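PDB 3LDF: putative uncharacterized protein SMU.776 from Streptococcus mutans, which probably transfers methyl groups from S-adenosyl-L-methionine to RNA, and binds S-adenosyl-L-homocysteine, the product such a transfer leaves behind. Local coordinates for residues A[290-295]-A[328-333]; A[336-341]-A[379-384]; A[270-275]-A[311-316]; A[360-365]-A[375-380]. One frame throughout, in Å; residues are numbered along the deposited sequence. Where two conformers were deposited one is given.

Contact 1 (A[290-295]-A[328-333]); sequences IIDPPS and IASTNA. With SAH (S-adenosyl-L-homocysteine), chain B.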
# COMPACT_ATOMS: atom_id res chain seq x y z
N ILE A 290 14.01 -9.87 -5.48
CA ILE A 290 12.86 -9.26 -4.84
C ILE A 290 11.84 -9.15 -5.97
O ILE A 290 12.19 -8.67 -7.06
CB ILE A 290 13.23 -7.86 -4.27
CG1 ILE A 290 14.30 -7.97 -3.16
CG2 ILE A 290 11.99 -7.13 -3.84
CD1 ILE A 290 14.97 -6.63 -2.82
N ILE A 291 10.63 -9.67 -5.74
CA ILE A 291 9.58 -9.67 -6.75
C ILE A 291 8.33 -8.87 -6.21
O ILE A 291 7.71 -9.24 -5.17
CB ILE A 291 9.14 -11.10 -7.12
CG1 ILE A 291 10.36 -12.03 -7.37
CG2 ILE A 291 8.21 -11.02 -8.34
CD1 ILE A 291 10.00 -13.42 -7.84
N ASP A 292 7.94 -7.81 -6.92
CA ASP A 292 6.84 -6.97 -6.38
C ASP A 292 6.08 -6.33 -7.51
O ASP A 292 6.20 -5.15 -7.73
CB ASP A 292 7.39 -5.94 -5.40
CG ASP A 292 6.30 -5.19 -4.66
OD1 ASP A 292 5.25 -5.80 -4.31
OD2 ASP A 292 6.50 -3.97 -4.42
N PRO A 293 5.24 -7.10 -8.21
CA PRO A 293 4.59 -6.51 -9.37
C PRO A 293 3.34 -5.71 -8.98
O PRO A 293 2.88 -5.84 -7.84
CB PRO A 293 4.17 -7.75 -10.17
CG PRO A 293 3.81 -8.78 -9.14
CD PRO A 293 4.87 -8.52 -8.03
N PRO A 294 2.79 -4.90 -9.92
CA PRO A 294 1.47 -4.33 -9.66
C PRO A 294 0.42 -5.46 -9.74
O PRO A 294 0.71 -6.57 -10.29
CB PRO A 294 1.27 -3.37 -10.85
CG PRO A 294 2.00 -4.06 -11.99
CD PRO A 294 3.17 -4.80 -11.34
N SER A 295 -0.79 -5.19 -9.25
CA SER A 295 -1.80 -6.24 -9.13
C SER A 295 -2.39 -6.58 -10.49
O SER A 295 -2.72 -7.75 -10.78
CB SER A 295 -2.88 -5.82 -8.13
OG SER A 295 -3.71 -4.83 -8.72
N ILE A 328 12.32 -12.80 -2.09
CA ILE A 328 11.36 -11.94 -1.37
C ILE A 328 10.13 -11.71 -2.31
O ILE A 328 10.24 -10.95 -3.27
CB ILE A 328 12.08 -10.60 -0.91
CG1 ILE A 328 13.32 -10.97 -0.06
CG2 ILE A 328 11.09 -9.64 -0.20
CD1 ILE A 328 14.09 -9.81 0.55
N ALA A 329 9.03 -12.42 -2.05
CA ALA A 329 7.80 -12.39 -2.85
C ALA A 329 6.76 -11.51 -2.20
O ALA A 329 6.19 -11.86 -1.11
CB ALA A 329 7.24 -13.84 -3.04
N SER A 330 6.56 -10.34 -2.79
CA SER A 330 5.64 -9.34 -2.26
C SER A 330 4.45 -9.17 -3.22
O SER A 330 4.63 -9.35 -4.42
CB SER A 330 6.40 -8.02 -2.20
OG SER A 330 5.55 -6.95 -1.84
N THR A 331 3.26 -8.86 -2.69
CA THR A 331 2.07 -8.38 -3.44
C THR A 331 1.31 -7.39 -2.53
O THR A 331 1.31 -7.58 -1.29
CB THR A 331 1.08 -9.55 -3.92
OG1 THR A 331 -0.04 -9.02 -4.65
CG2 THR A 331 0.47 -10.33 -2.74
N ASN A 332 0.74 -6.35 -3.17
CA ASN A 332 -0.20 -5.42 -2.47
C ASN A 332 -1.68 -5.68 -2.94
O ASN A 332 -2.60 -4.86 -2.69
CB ASN A 332 0.19 -3.92 -2.68
CG ASN A 332 1.13 -3.33 -1.57
OD1 ASN A 332 0.86 -3.44 -0.38
ND2 ASN A 332 2.20 -2.63 -1.98
N ALA A 333 -1.92 -6.81 -3.60
CA ALA A 333 -3.30 -7.07 -4.12
C ALA A 333 -4.28 -7.43 -3.01
O ALA A 333 -4.06 -8.41 -2.30
CB ALA A 333 -3.30 -8.18 -5.20
N SAH B . 8.04 -2.72 -6.21
CA SAH B . 7.86 -1.26 -6.49
CB SAH B . 6.35 -0.91 -6.69
CG SAH B . 5.76 -1.47 -8.03
SD SAH B . 4.73 -0.28 -8.91
C SAH B . 8.57 -0.54 -5.39
O SAH B . 9.28 -1.21 -4.57
OXT SAH B . 8.43 0.70 -5.27
C5' SAH B . 4.49 -1.18 -10.44
C4' SAH B . 5.65 -1.05 -11.46
O4' SAH B . 5.71 -2.20 -12.32
C3' SAH B . 5.53 0.16 -12.42
O3' SAH B . 6.74 0.90 -12.27
C2' SAH B . 5.54 -0.40 -13.85
O2' SAH B . 6.47 0.34 -14.66
C1' SAH B . 6.15 -1.80 -13.63
N9 SAH B . 5.78 -2.87 -14.60
C8 SAH B . 4.52 -3.29 -14.98
N7 SAH B . 4.60 -4.35 -15.84
C5 SAH B . 5.93 -4.62 -16.01
C6 SAH B . 6.73 -5.61 -16.75
N6 SAH B . 6.10 -6.55 -17.52
N1 SAH B . 8.10 -5.58 -16.62
C2 SAH B . 8.74 -4.65 -15.87
N3 SAH B . 8.07 -3.73 -15.15
C4 SAH B . 6.70 -3.66 -15.19

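Contact 2 (A[336-341]-A[379-384]); sequences MTVSQF and KVFTIK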
# COMPACT_ATOMS: atom_id res chain seq x y z
N MET A 336 -6.19 -11.08 -3.55
CA MET A 336 -5.51 -12.34 -3.38
C MET A 336 -5.24 -12.61 -1.88
O MET A 336 -4.49 -11.89 -1.23
CB MET A 336 -4.22 -12.34 -4.20
CG MET A 336 -3.93 -13.64 -4.86
SD MET A 336 -2.32 -13.57 -5.66
CE MET A 336 -2.05 -15.29 -5.92
N THR A 337 -5.85 -13.64 -1.33
CA THR A 337 -5.64 -13.94 0.10
C THR A 337 -4.21 -14.45 0.33
O THR A 337 -3.48 -14.76 -0.63
CB THR A 337 -6.63 -15.00 0.64
OG1 THR A 337 -6.34 -16.26 0.04
CG2 THR A 337 -8.11 -14.60 0.40
N VAL A 338 -3.83 -14.55 1.59
CA VAL A 338 -2.57 -15.17 2.00
C VAL A 338 -2.39 -16.62 1.39
O VAL A 338 -1.35 -16.94 0.79
CB VAL A 338 -2.43 -15.11 3.57
CG1 VAL A 338 -1.51 -16.20 4.16
CG2 VAL A 338 -1.97 -13.69 3.99
N SER A 339 -3.44 -17.44 1.51
CA SER A 339 -3.48 -18.81 1.01
C SER A 339 -3.47 -18.94 -0.50
O SER A 339 -2.90 -19.88 -1.03
CB SER A 339 -4.76 -19.48 1.51
OG SER A 339 -4.83 -19.30 2.91
N GLN A 340 -4.19 -18.06 -1.18
CA GLN A 340 -4.11 -17.97 -2.65
C GLN A 340 -2.74 -17.53 -3.12
O GLN A 340 -2.26 -18.05 -4.15
CB GLN A 340 -5.17 -17.02 -3.17
CG GLN A 340 -6.56 -17.60 -3.02
CD GLN A 340 -7.67 -16.56 -3.12
OE1 GLN A 340 -7.42 -15.34 -3.17
NE2 GLN A 340 -8.91 -17.04 -3.15
N PHE A 341 -2.10 -16.60 -2.38
CA PHE A 341 -0.77 -16.11 -2.76
C PHE A 341 0.21 -17.26 -2.62
O PHE A 341 0.91 -17.58 -3.57
CB PHE A 341 -0.34 -14.84 -1.98
CG PHE A 341 0.98 -14.19 -2.49
CD1 PHE A 341 1.31 -14.20 -3.85
CD2 PHE A 341 1.88 -13.59 -1.59
CE1 PHE A 341 2.49 -13.63 -4.32
CE2 PHE A 341 3.06 -12.98 -2.04
CZ PHE A 341 3.37 -13.00 -3.41
N LYS A 379 1.18 -8.63 1.44
CA LYS A 379 1.76 -9.94 1.82
C LYS A 379 3.19 -9.99 1.29
O LYS A 379 3.42 -9.79 0.09
CB LYS A 379 0.96 -11.12 1.25
CG LYS A 379 -0.51 -11.16 1.61
CD LYS A 379 -1.35 -10.54 0.51
CE LYS A 379 -2.81 -10.30 0.93
NZ LYS A 379 -3.61 -9.52 -0.07
N VAL A 380 4.15 -10.24 2.16
CA VAL A 380 5.53 -10.39 1.75
C VAL A 380 6.12 -11.70 2.35
O VAL A 380 6.38 -11.77 3.55
CB VAL A 380 6.40 -9.17 2.16
CG1 VAL A 380 7.87 -9.31 1.65
CG2 VAL A 380 5.78 -7.74 1.64
N PHE A 381 6.32 -12.70 1.51
CA PHE A 381 7.02 -13.92 1.91
C PHE A 381 8.58 -13.89 1.64
O PHE A 381 9.04 -13.49 0.55
CB PHE A 381 6.40 -15.14 1.20
CG PHE A 381 5.07 -15.62 1.78
CD1 PHE A 381 5.02 -16.20 3.05
CD2 PHE A 381 3.88 -15.53 1.04
CE1 PHE A 381 3.81 -16.69 3.56
CE2 PHE A 381 2.70 -16.02 1.53
CZ PHE A 381 2.66 -16.60 2.81
N THR A 382 9.38 -14.28 2.63
CA THR A 382 10.84 -14.47 2.43
C THR A 382 10.99 -15.98 2.42
O THR A 382 10.55 -16.64 3.36
CB THR A 382 11.72 -13.90 3.58
OG1 THR A 382 11.49 -12.49 3.69
CG2 THR A 382 13.28 -14.14 3.32
N ILE A 383 11.55 -16.49 1.31
CA ILE A 383 11.72 -17.91 1.04
C ILE A 383 13.19 -18.27 0.76
O ILE A 383 13.86 -17.64 -0.07
CB ILE A 383 10.83 -18.37 -0.14
CG1 ILE A 383 9.38 -17.86 0.06
CG2 ILE A 383 10.90 -19.92 -0.27
CD1 ILE A 383 8.65 -17.58 -1.23
N LYS A 384 13.67 -19.31 1.43
CA LYS A 384 15.05 -19.80 1.32
C LYS A 384 15.07 -21.01 0.41
O LYS A 384 14.24 -21.92 0.54
CB LYS A 384 15.59 -20.12 2.71
CG LYS A 384 16.94 -20.81 2.79
CD LYS A 384 18.11 -19.83 2.70
CE LYS A 384 19.40 -20.47 3.21
NZ LYS A 384 20.49 -19.45 3.19

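Contact 3 (A[270-275]-A[311-316]); sequences MDVFDY and HKLIRQ. With SAH (S-adenosyl-L-homocysteine), chain B.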
# COMPACT_ATOMS: atom_id res chain seq x y z
N MET A 270 13.28 -2.35 -19.08
CA MET A 270 12.98 -3.67 -19.70
C MET A 270 11.77 -4.35 -19.09
O MET A 270 11.54 -4.28 -17.87
CB MET A 270 14.15 -4.64 -19.55
CG MET A 270 14.13 -5.76 -20.61
SD MET A 270 15.56 -6.91 -20.68
CE MET A 270 16.85 -5.73 -20.95
N ASP A 271 11.00 -5.04 -19.95
CA ASP A 271 9.97 -6.00 -19.52
C ASP A 271 10.61 -7.18 -18.72
O ASP A 271 11.60 -7.81 -19.15
CB ASP A 271 9.17 -6.51 -20.73
CG ASP A 271 7.97 -7.43 -20.32
OD1 ASP A 271 8.13 -8.28 -19.41
OD2 ASP A 271 6.88 -7.32 -20.95
N VAL A 272 10.02 -7.45 -17.55
CA VAL A 272 10.54 -8.43 -16.60
C VAL A 272 10.62 -9.80 -17.24
O VAL A 272 11.64 -10.44 -17.07
CB VAL A 272 9.78 -8.39 -15.22
CG1 VAL A 272 9.80 -9.75 -14.49
CG2 VAL A 272 10.35 -7.30 -14.33
N PHE A 273 9.59 -10.23 -18.00
CA PHE A 273 9.66 -11.48 -18.83
C PHE A 273 10.81 -11.51 -19.87
O PHE A 273 11.47 -12.55 -20.06
CB PHE A 273 8.29 -11.82 -19.48
CG PHE A 273 7.18 -12.01 -18.45
CD1 PHE A 273 7.05 -13.23 -17.76
CD2 PHE A 273 6.34 -10.94 -18.11
CE1 PHE A 273 6.06 -13.39 -16.75
CE2 PHE A 273 5.35 -11.11 -17.12
CZ PHE A 273 5.22 -12.34 -16.45
N ASP A 274 11.09 -10.37 -20.52
CA ASP A 274 12.32 -10.27 -21.34
C ASP A 274 13.58 -10.32 -20.46
O ASP A 274 14.58 -10.89 -20.87
CB ASP A 274 12.35 -9.03 -22.24
CG ASP A 274 11.21 -9.03 -23.26
OD1 ASP A 274 10.70 -10.12 -23.60
OD2 ASP A 274 10.80 -7.93 -23.71
N TYR A 275 13.53 -9.76 -19.26
CA TYR A 275 14.73 -9.76 -18.43
C TYR A 275 15.13 -11.21 -18.07
O TYR A 275 16.33 -11.55 -18.13
CB TYR A 275 14.65 -8.88 -17.17
CG TYR A 275 16.03 -8.77 -16.57
CD1 TYR A 275 16.95 -7.86 -17.08
CD2 TYR A 275 16.44 -9.62 -15.54
CE1 TYR A 275 18.27 -7.75 -16.56
CE2 TYR A 275 17.78 -9.52 -15.00
CZ TYR A 275 18.68 -8.60 -15.53
OH TYR A 275 19.99 -8.52 -15.07
N HIS A 311 2.76 -17.30 -10.40
CA HIS A 311 3.54 -18.55 -10.46
C HIS A 311 4.67 -18.45 -11.49
O HIS A 311 5.77 -18.93 -11.22
CB HIS A 311 2.71 -19.81 -10.77
CG HIS A 311 2.08 -19.83 -12.13
ND1 HIS A 311 2.63 -20.50 -13.20
CD2 HIS A 311 0.91 -19.31 -12.57
CE1 HIS A 311 1.85 -20.36 -14.26
NE2 HIS A 311 0.79 -19.66 -13.90
N LYS A 312 4.39 -17.82 -12.65
CA LYS A 312 5.43 -17.61 -13.67
C LYS A 312 6.71 -16.88 -13.19
O LYS A 312 7.83 -17.29 -13.58
CB LYS A 312 4.85 -16.95 -14.92
CG LYS A 312 3.66 -17.75 -15.50
CD LYS A 312 3.35 -17.34 -16.89
CE LYS A 312 2.46 -16.15 -16.96
NZ LYS A 312 1.84 -16.01 -18.34
N LEU A 313 6.54 -15.85 -12.36
CA LEU A 313 7.66 -15.08 -11.80
C LEU A 313 8.54 -15.91 -10.87
O LEU A 313 9.79 -15.80 -10.90
CB LEU A 313 7.19 -13.81 -11.08
CG LEU A 313 6.26 -12.87 -11.88
CD1 LEU A 313 5.56 -11.85 -10.92
CD2 LEU A 313 6.98 -12.15 -13.09
N ILE A 314 7.91 -16.75 -10.05
CA ILE A 314 8.64 -17.65 -9.19
C ILE A 314 9.40 -18.70 -10.01
O ILE A 314 10.63 -18.87 -9.86
CB ILE A 314 7.70 -18.37 -8.24
CG1 ILE A 314 6.97 -17.35 -7.34
CG2 ILE A 314 8.48 -19.50 -7.47
CD1 ILE A 314 7.89 -16.70 -6.21
N ARG A 315 8.69 -19.37 -10.89
CA ARG A 315 9.29 -20.35 -11.79
C ARG A 315 10.53 -19.78 -12.52
O ARG A 315 11.61 -20.37 -12.45
CB ARG A 315 8.27 -20.88 -12.79
CG ARG A 315 8.74 -22.18 -13.45
CD ARG A 315 7.94 -22.59 -14.70
NE ARG A 315 7.29 -21.43 -15.37
CZ ARG A 315 7.76 -20.77 -16.44
NH1 ARG A 315 8.90 -21.16 -17.03
NH2 ARG A 315 7.07 -19.73 -16.92
N GLN A 316 10.41 -18.62 -13.16
CA GLN A 316 11.55 -18.10 -13.91
C GLN A 316 12.62 -17.48 -13.03
O GLN A 316 13.79 -17.60 -13.33
CB GLN A 316 11.12 -17.17 -15.05
CG GLN A 316 10.20 -17.89 -16.01
CD GLN A 316 9.86 -17.05 -17.20
OE1 GLN A 316 10.67 -16.90 -18.14
NE2 GLN A 316 8.64 -16.50 -17.20
N SAH B . 8.04 -2.72 -6.21
CA SAH B . 7.86 -1.26 -6.49
CB SAH B . 6.35 -0.91 -6.69
CG SAH B . 5.76 -1.47 -8.03
SD SAH B . 4.73 -0.28 -8.91
C SAH B . 8.57 -0.54 -5.39
O SAH B . 9.28 -1.21 -4.57
OXT SAH B . 8.43 0.70 -5.27
C5' SAH B . 4.49 -1.18 -10.44
C4' SAH B . 5.65 -1.05 -11.46
O4' SAH B . 5.71 -2.20 -12.32
C3' SAH B . 5.53 0.16 -12.42
O3' SAH B . 6.74 0.90 -12.27
C2' SAH B . 5.54 -0.40 -13.85
O2' SAH B . 6.47 0.34 -14.66
C1' SAH B . 6.15 -1.80 -13.63
N9 SAH B . 5.78 -2.87 -14.60
C8 SAH B . 4.52 -3.29 -14.98
N7 SAH B . 4.60 -4.35 -15.84
C5 SAH B . 5.93 -4.62 -16.01
C6 SAH B . 6.73 -5.61 -16.75
N6 SAH B . 6.10 -6.55 -17.52
N1 SAH B . 8.10 -5.58 -16.62
C2 SAH B . 8.74 -4.65 -15.87
N3 SAH B . 8.07 -3.73 -15.15
C4 SAH B . 6.70 -3.66 -15.19

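Contact 4 (A[360-365]-A[375-380]); sequences QQLPSD and SNYLKV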
# COMPACT_ATOMS: atom_id res chain seq x y z
N GLN A 360 5.55 -11.07 6.17
CA GLN A 360 5.40 -9.69 6.62
C GLN A 360 4.12 -9.14 6.01
O GLN A 360 3.88 -9.37 4.84
CB GLN A 360 6.59 -8.79 6.16
CG GLN A 360 7.78 -8.90 7.16
CD GLN A 360 9.13 -8.41 6.63
OE1 GLN A 360 9.80 -9.10 5.82
NE2 GLN A 360 9.55 -7.23 7.10
N GLN A 361 3.37 -8.34 6.77
CA GLN A 361 2.15 -7.69 6.22
C GLN A 361 2.18 -6.20 6.65
O GLN A 361 3.27 -5.71 6.93
CB GLN A 361 0.87 -8.45 6.64
CG GLN A 361 0.83 -9.89 6.11
CD GLN A 361 -0.61 -10.48 6.10
OE1 GLN A 361 -0.98 -11.17 7.02
NE2 GLN A 361 -1.40 -10.16 5.08
N LEU A 362 1.02 -5.54 6.76
CA LEU A 362 0.99 -4.07 6.84
C LEU A 362 1.56 -3.58 8.20
O LEU A 362 1.22 -4.15 9.23
CB LEU A 362 -0.43 -3.52 6.62
CG LEU A 362 -1.08 -3.55 5.23
CD1 LEU A 362 -2.55 -3.05 5.31
CD2 LEU A 362 -0.35 -2.63 4.28
N PRO A 363 2.43 -2.54 8.20
CA PRO A 363 2.90 -1.98 9.49
C PRO A 363 1.80 -1.20 10.21
O PRO A 363 0.77 -0.88 9.62
CB PRO A 363 4.07 -1.11 9.08
CG PRO A 363 3.71 -0.64 7.60
CD PRO A 363 2.94 -1.81 7.02
N SER A 364 2.00 -0.90 11.49
CA SER A 364 0.92 -0.43 12.36
C SER A 364 0.30 0.94 11.93
O SER A 364 -0.84 1.26 12.29
CB SER A 364 1.45 -0.36 13.80
OG SER A 364 2.52 0.60 13.87
N ASP A 365 1.03 1.76 11.16
CA ASP A 365 0.44 3.03 10.63
C ASP A 365 -0.58 2.75 9.52
O ASP A 365 -1.52 3.51 9.33
CB ASP A 365 1.52 3.99 10.15
CG ASP A 365 2.43 3.37 9.10
OD1 ASP A 365 2.79 2.15 9.21
OD2 ASP A 365 2.83 4.11 8.19
N SER A 375 -8.76 -6.50 4.62
CA SER A 375 -8.06 -5.23 4.88
C SER A 375 -6.53 -5.31 4.97
O SER A 375 -5.85 -4.30 4.68
CB SER A 375 -8.65 -4.49 6.11
OG SER A 375 -8.30 -5.12 7.33
N ASN A 376 -5.97 -6.45 5.37
CA ASN A 376 -4.53 -6.51 5.52
C ASN A 376 -3.94 -6.91 4.15
O ASN A 376 -3.60 -8.09 3.94
CB ASN A 376 -4.09 -7.47 6.67
CG ASN A 376 -2.64 -7.19 7.14
OD1 ASN A 376 -1.89 -6.52 6.43
ND2 ASN A 376 -2.24 -7.70 8.32
N TYR A 377 -3.83 -5.97 3.22
CA TYR A 377 -3.69 -6.35 1.81
C TYR A 377 -2.23 -6.65 1.38
O TYR A 377 -2.02 -7.24 0.34
CB TYR A 377 -4.36 -5.31 0.88
CG TYR A 377 -3.79 -3.90 1.04
CD1 TYR A 377 -2.54 -3.55 0.48
CD2 TYR A 377 -4.47 -2.92 1.79
CE1 TYR A 377 -1.99 -2.25 0.63
CE2 TYR A 377 -3.92 -1.62 1.96
CZ TYR A 377 -2.67 -1.31 1.39
OH TYR A 377 -2.13 -0.02 1.54
N LEU A 378 -1.24 -6.26 2.20
CA LEU A 378 0.15 -6.44 1.87
C LEU A 378 0.54 -7.84 2.31
O LEU A 378 0.25 -8.20 3.42
CB LEU A 378 1.06 -5.40 2.58
CG LEU A 378 2.56 -5.64 2.40
CD1 LEU A 378 2.99 -5.51 0.93
CD2 LEU A 378 3.32 -4.54 3.20
N LYS A 379 1.18 -8.63 1.44
CA LYS A 379 1.76 -9.94 1.82
C LYS A 379 3.19 -9.99 1.29
O LYS A 379 3.42 -9.79 0.09
CB LYS A 379 0.96 -11.12 1.25
CG LYS A 379 -0.51 -11.16 1.61
CD LYS A 379 -1.35 -10.54 0.51
CE LYS A 379 -2.81 -10.30 0.93
NZ LYS A 379 -3.61 -9.52 -0.07
N VAL A 380 4.15 -10.24 2.16
CA VAL A 380 5.53 -10.39 1.75
C VAL A 380 6.12 -11.70 2.35
O VAL A 380 6.38 -11.77 3.55
CB VAL A 380 6.40 -9.17 2.16
CG1 VAL A 380 7.87 -9.31 1.65
CG2 VAL A 380 5.78 -7.74 1.64
O HOH W 1 0.20 -6.66 9.73

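Contact 1 (A[290-295]-A[328-333])
Ile-290 and Ile-291 pair in parallel with Ile-328 and Ala-329, at the C-terminal ends of two neighbouring strands in the Rossmann-like methyltransferase sheet. The two segments run almost the same way, 9° apart end to end. Ile-291 N gives a nearly straight bond to Ile-328 O at 2.8 Å. Ile-291 O takes Ser-330 N at 2.9 Å. Ile-291 therefore uses both its N-H and its carbonyl toward strand 325-331. Ile-290 and Ile-328 lie side by side on one sheet face, with CG1 of Ile-290 4.1 Å from CB of Ile-328. On the other face Ile-291 packs against Tyr-310 and Leu-313 of helix 306-319. Beyond the paired part, Asp-292 begins the DPPS sequence. Its CG is anti to the backbone N (chi1 -171°), which places the carboxylate between Ser-330 and the ligand. OD2 accepts from the amino N of S-adenosyl-L-homocysteine at 2.7 Å, and also from Gln-199. Pro-294 lies against the ligand's ribose, its CD 3.8 Å from O4'. A second-shell bond steadies the aspartate: Ser-330 OG donates to Asp-292 OD1 at 2.7 Å, arriving from above the carboxylate plane, 69° out of it.

Contact 2 (A[336-341]-A[379-384])
Lys-379 and Phe-381 reach from strand 379-384 to the first turn of helix 338-349, which packs on one face of the Rossmann-like sheet. That turn opens with a capping box. Thr-337 OG1 accepts from Gln-340 N at 3.1 Å, and Gln-340 OE1 accepts from Thr-337 N at 3.0 Å. Lys-379 starts with CG anti to its carbonyl carbon (chi1 -57°), which puts CG beside Val-338 CG2, 3.8 Å away. A bend at chi2 then sends CD, CE and NZ toward Met-336 O. The aliphatic chain thus passes the helix start before its ammonium group arrives at the backbone. Phe-341 has CG anti to the backbone N (chi1 -172°), and its ring drops toward the strand. Its CD2 lies 3.9 Å from Lys-379 CB. The Phe-341 and Phe-381 side chains run antiparallel past one another, with CD2 of Phe-341 3.8 Å from CD2 of Phe-381. Phe-341 meets the Phe-381 ring at its edge. Farther out, Tyr-310 stands edge-to-face with Phe-341, and Tyr-356 with Phe-381. The lysine has a second acceptor in Tyr-377 O. Across the contact, Lys-379 NZ donates to Met-336 O at 2.8 Å, tilted 21° from the carbonyl plane.

Contact 3 (A[270-275]-A[311-316])
Val-272 and Phe-273 carry this contact, meeting Lys-312, Leu-313 and Gln-316 of helix 306-319. Met-270 comes first. It borders the adenine, its backbone O 3.5 Å from C2 of S-adenosyl-L-homocysteine. Asp-271 is the N-cap of helix 272-281. Its OD1 takes two weak bonds, one from Phe-273 N and one from ligand N6 at 3.3 Å. Val-272 faces two ways. Its backbone N donates to adenine N1 at 2.8 Å, while CG2 lies 3.5 Å from adenine C2. The other methyl, CG1, is anti to the backbone N and touches Leu-313 CD2 at 4.0 Å; the two side chains cross at about a right angle. Phe-273 follows with CG anti to its carbonyl carbon (chi1 -58°), which swings the ring toward the other helix. Leu-313 CD2 reaches its CZ at 3.8 Å. The amide of Gln-316 comes to the ring edge near the ring plane, NE2 3.7 Å from CD1, with ring and amide planes 36° apart. Lys-312 approaches the ring edge with its CB; its NZ is salt-bridged to Glu-302. No hydrogen bond joins the two segments. The helices meet by side-chain packing, mostly apolar, and Val-272 belongs both to this packing and to the ligand site. The Asp-Val pair at the start of helix 272-281 forms the adenine-recognition end of a Rossmann-like S-adenosylmethionine-dependent methyltransferase.

Contact 4 (A[360-365]-A[375-380])
Gln-361 and Asn-376 stack their side-chain amides almost perfectly flat, the planes 2° apart, where the last two strands of the Rossmann-like sheet leave their antiparallel pairing. One bridge of that pairing falls here, a hydrogen-bonded pair of Gln-360 and Val-380. Gln-360 N bonds Val-380 O and Val-380 N bonds Gln-360 O, both at 2.8 Å. Beyond it each direct bond across the contact pairs a side-chain amide with a backbone atom. Gln-361 NE2 donates to Leu-378 O at 3.1 Å, and that oxygen lies in the plane of the Gln-361 amide. Asn-376 centres an inverse gamma turn, with CG anti to the backbone N (chi1 -161°). This directs OD1 to Leu-362 N, which donates to it at 3.1 Å on a lone pair. Leu-362 turns its methyls to the other segment. CD2 packs on Leu-378 CB at 3.5 Å. CD1 makes a CH-pi contact over one face of the Tyr-377 ring, 4.2 Å from the centroid. Asp-198 touches both Leu-362 and Tyr-377 from a loop. A water bridges the two segments: it donates to Leu-362 O at 2.8 Å and accepts from Asn-376 ND2 at 3.0 Å.

In the fold
Contacts 1 and 4 pair strands of one sheet, 286-291 with 325-331 and 379-384 with the end of 355-360. Contact 2 sets helix 338-349 on strand 379-384 of that sheet. Contact 1 is the most buried, and contact 4, on the outermost strand, is only partly buried. Contacts 2 and 4 share Lys-379 and Val-380. Val-338 of contact 2 also touches Gln-361 of contact 4. Contact 3 is different: it joins two helices and uses only packing across its segments. Leu-313 links it to contact 1 through Ile-291 and Pro-293. Contacts 1 and 3 grip opposite ends of S-adenosyl-L-homocysteine, amino group and adenine. Contacts 2 and 4 lie away from the ligand site and combine side-chain bonds to backbone atoms with apolar packing.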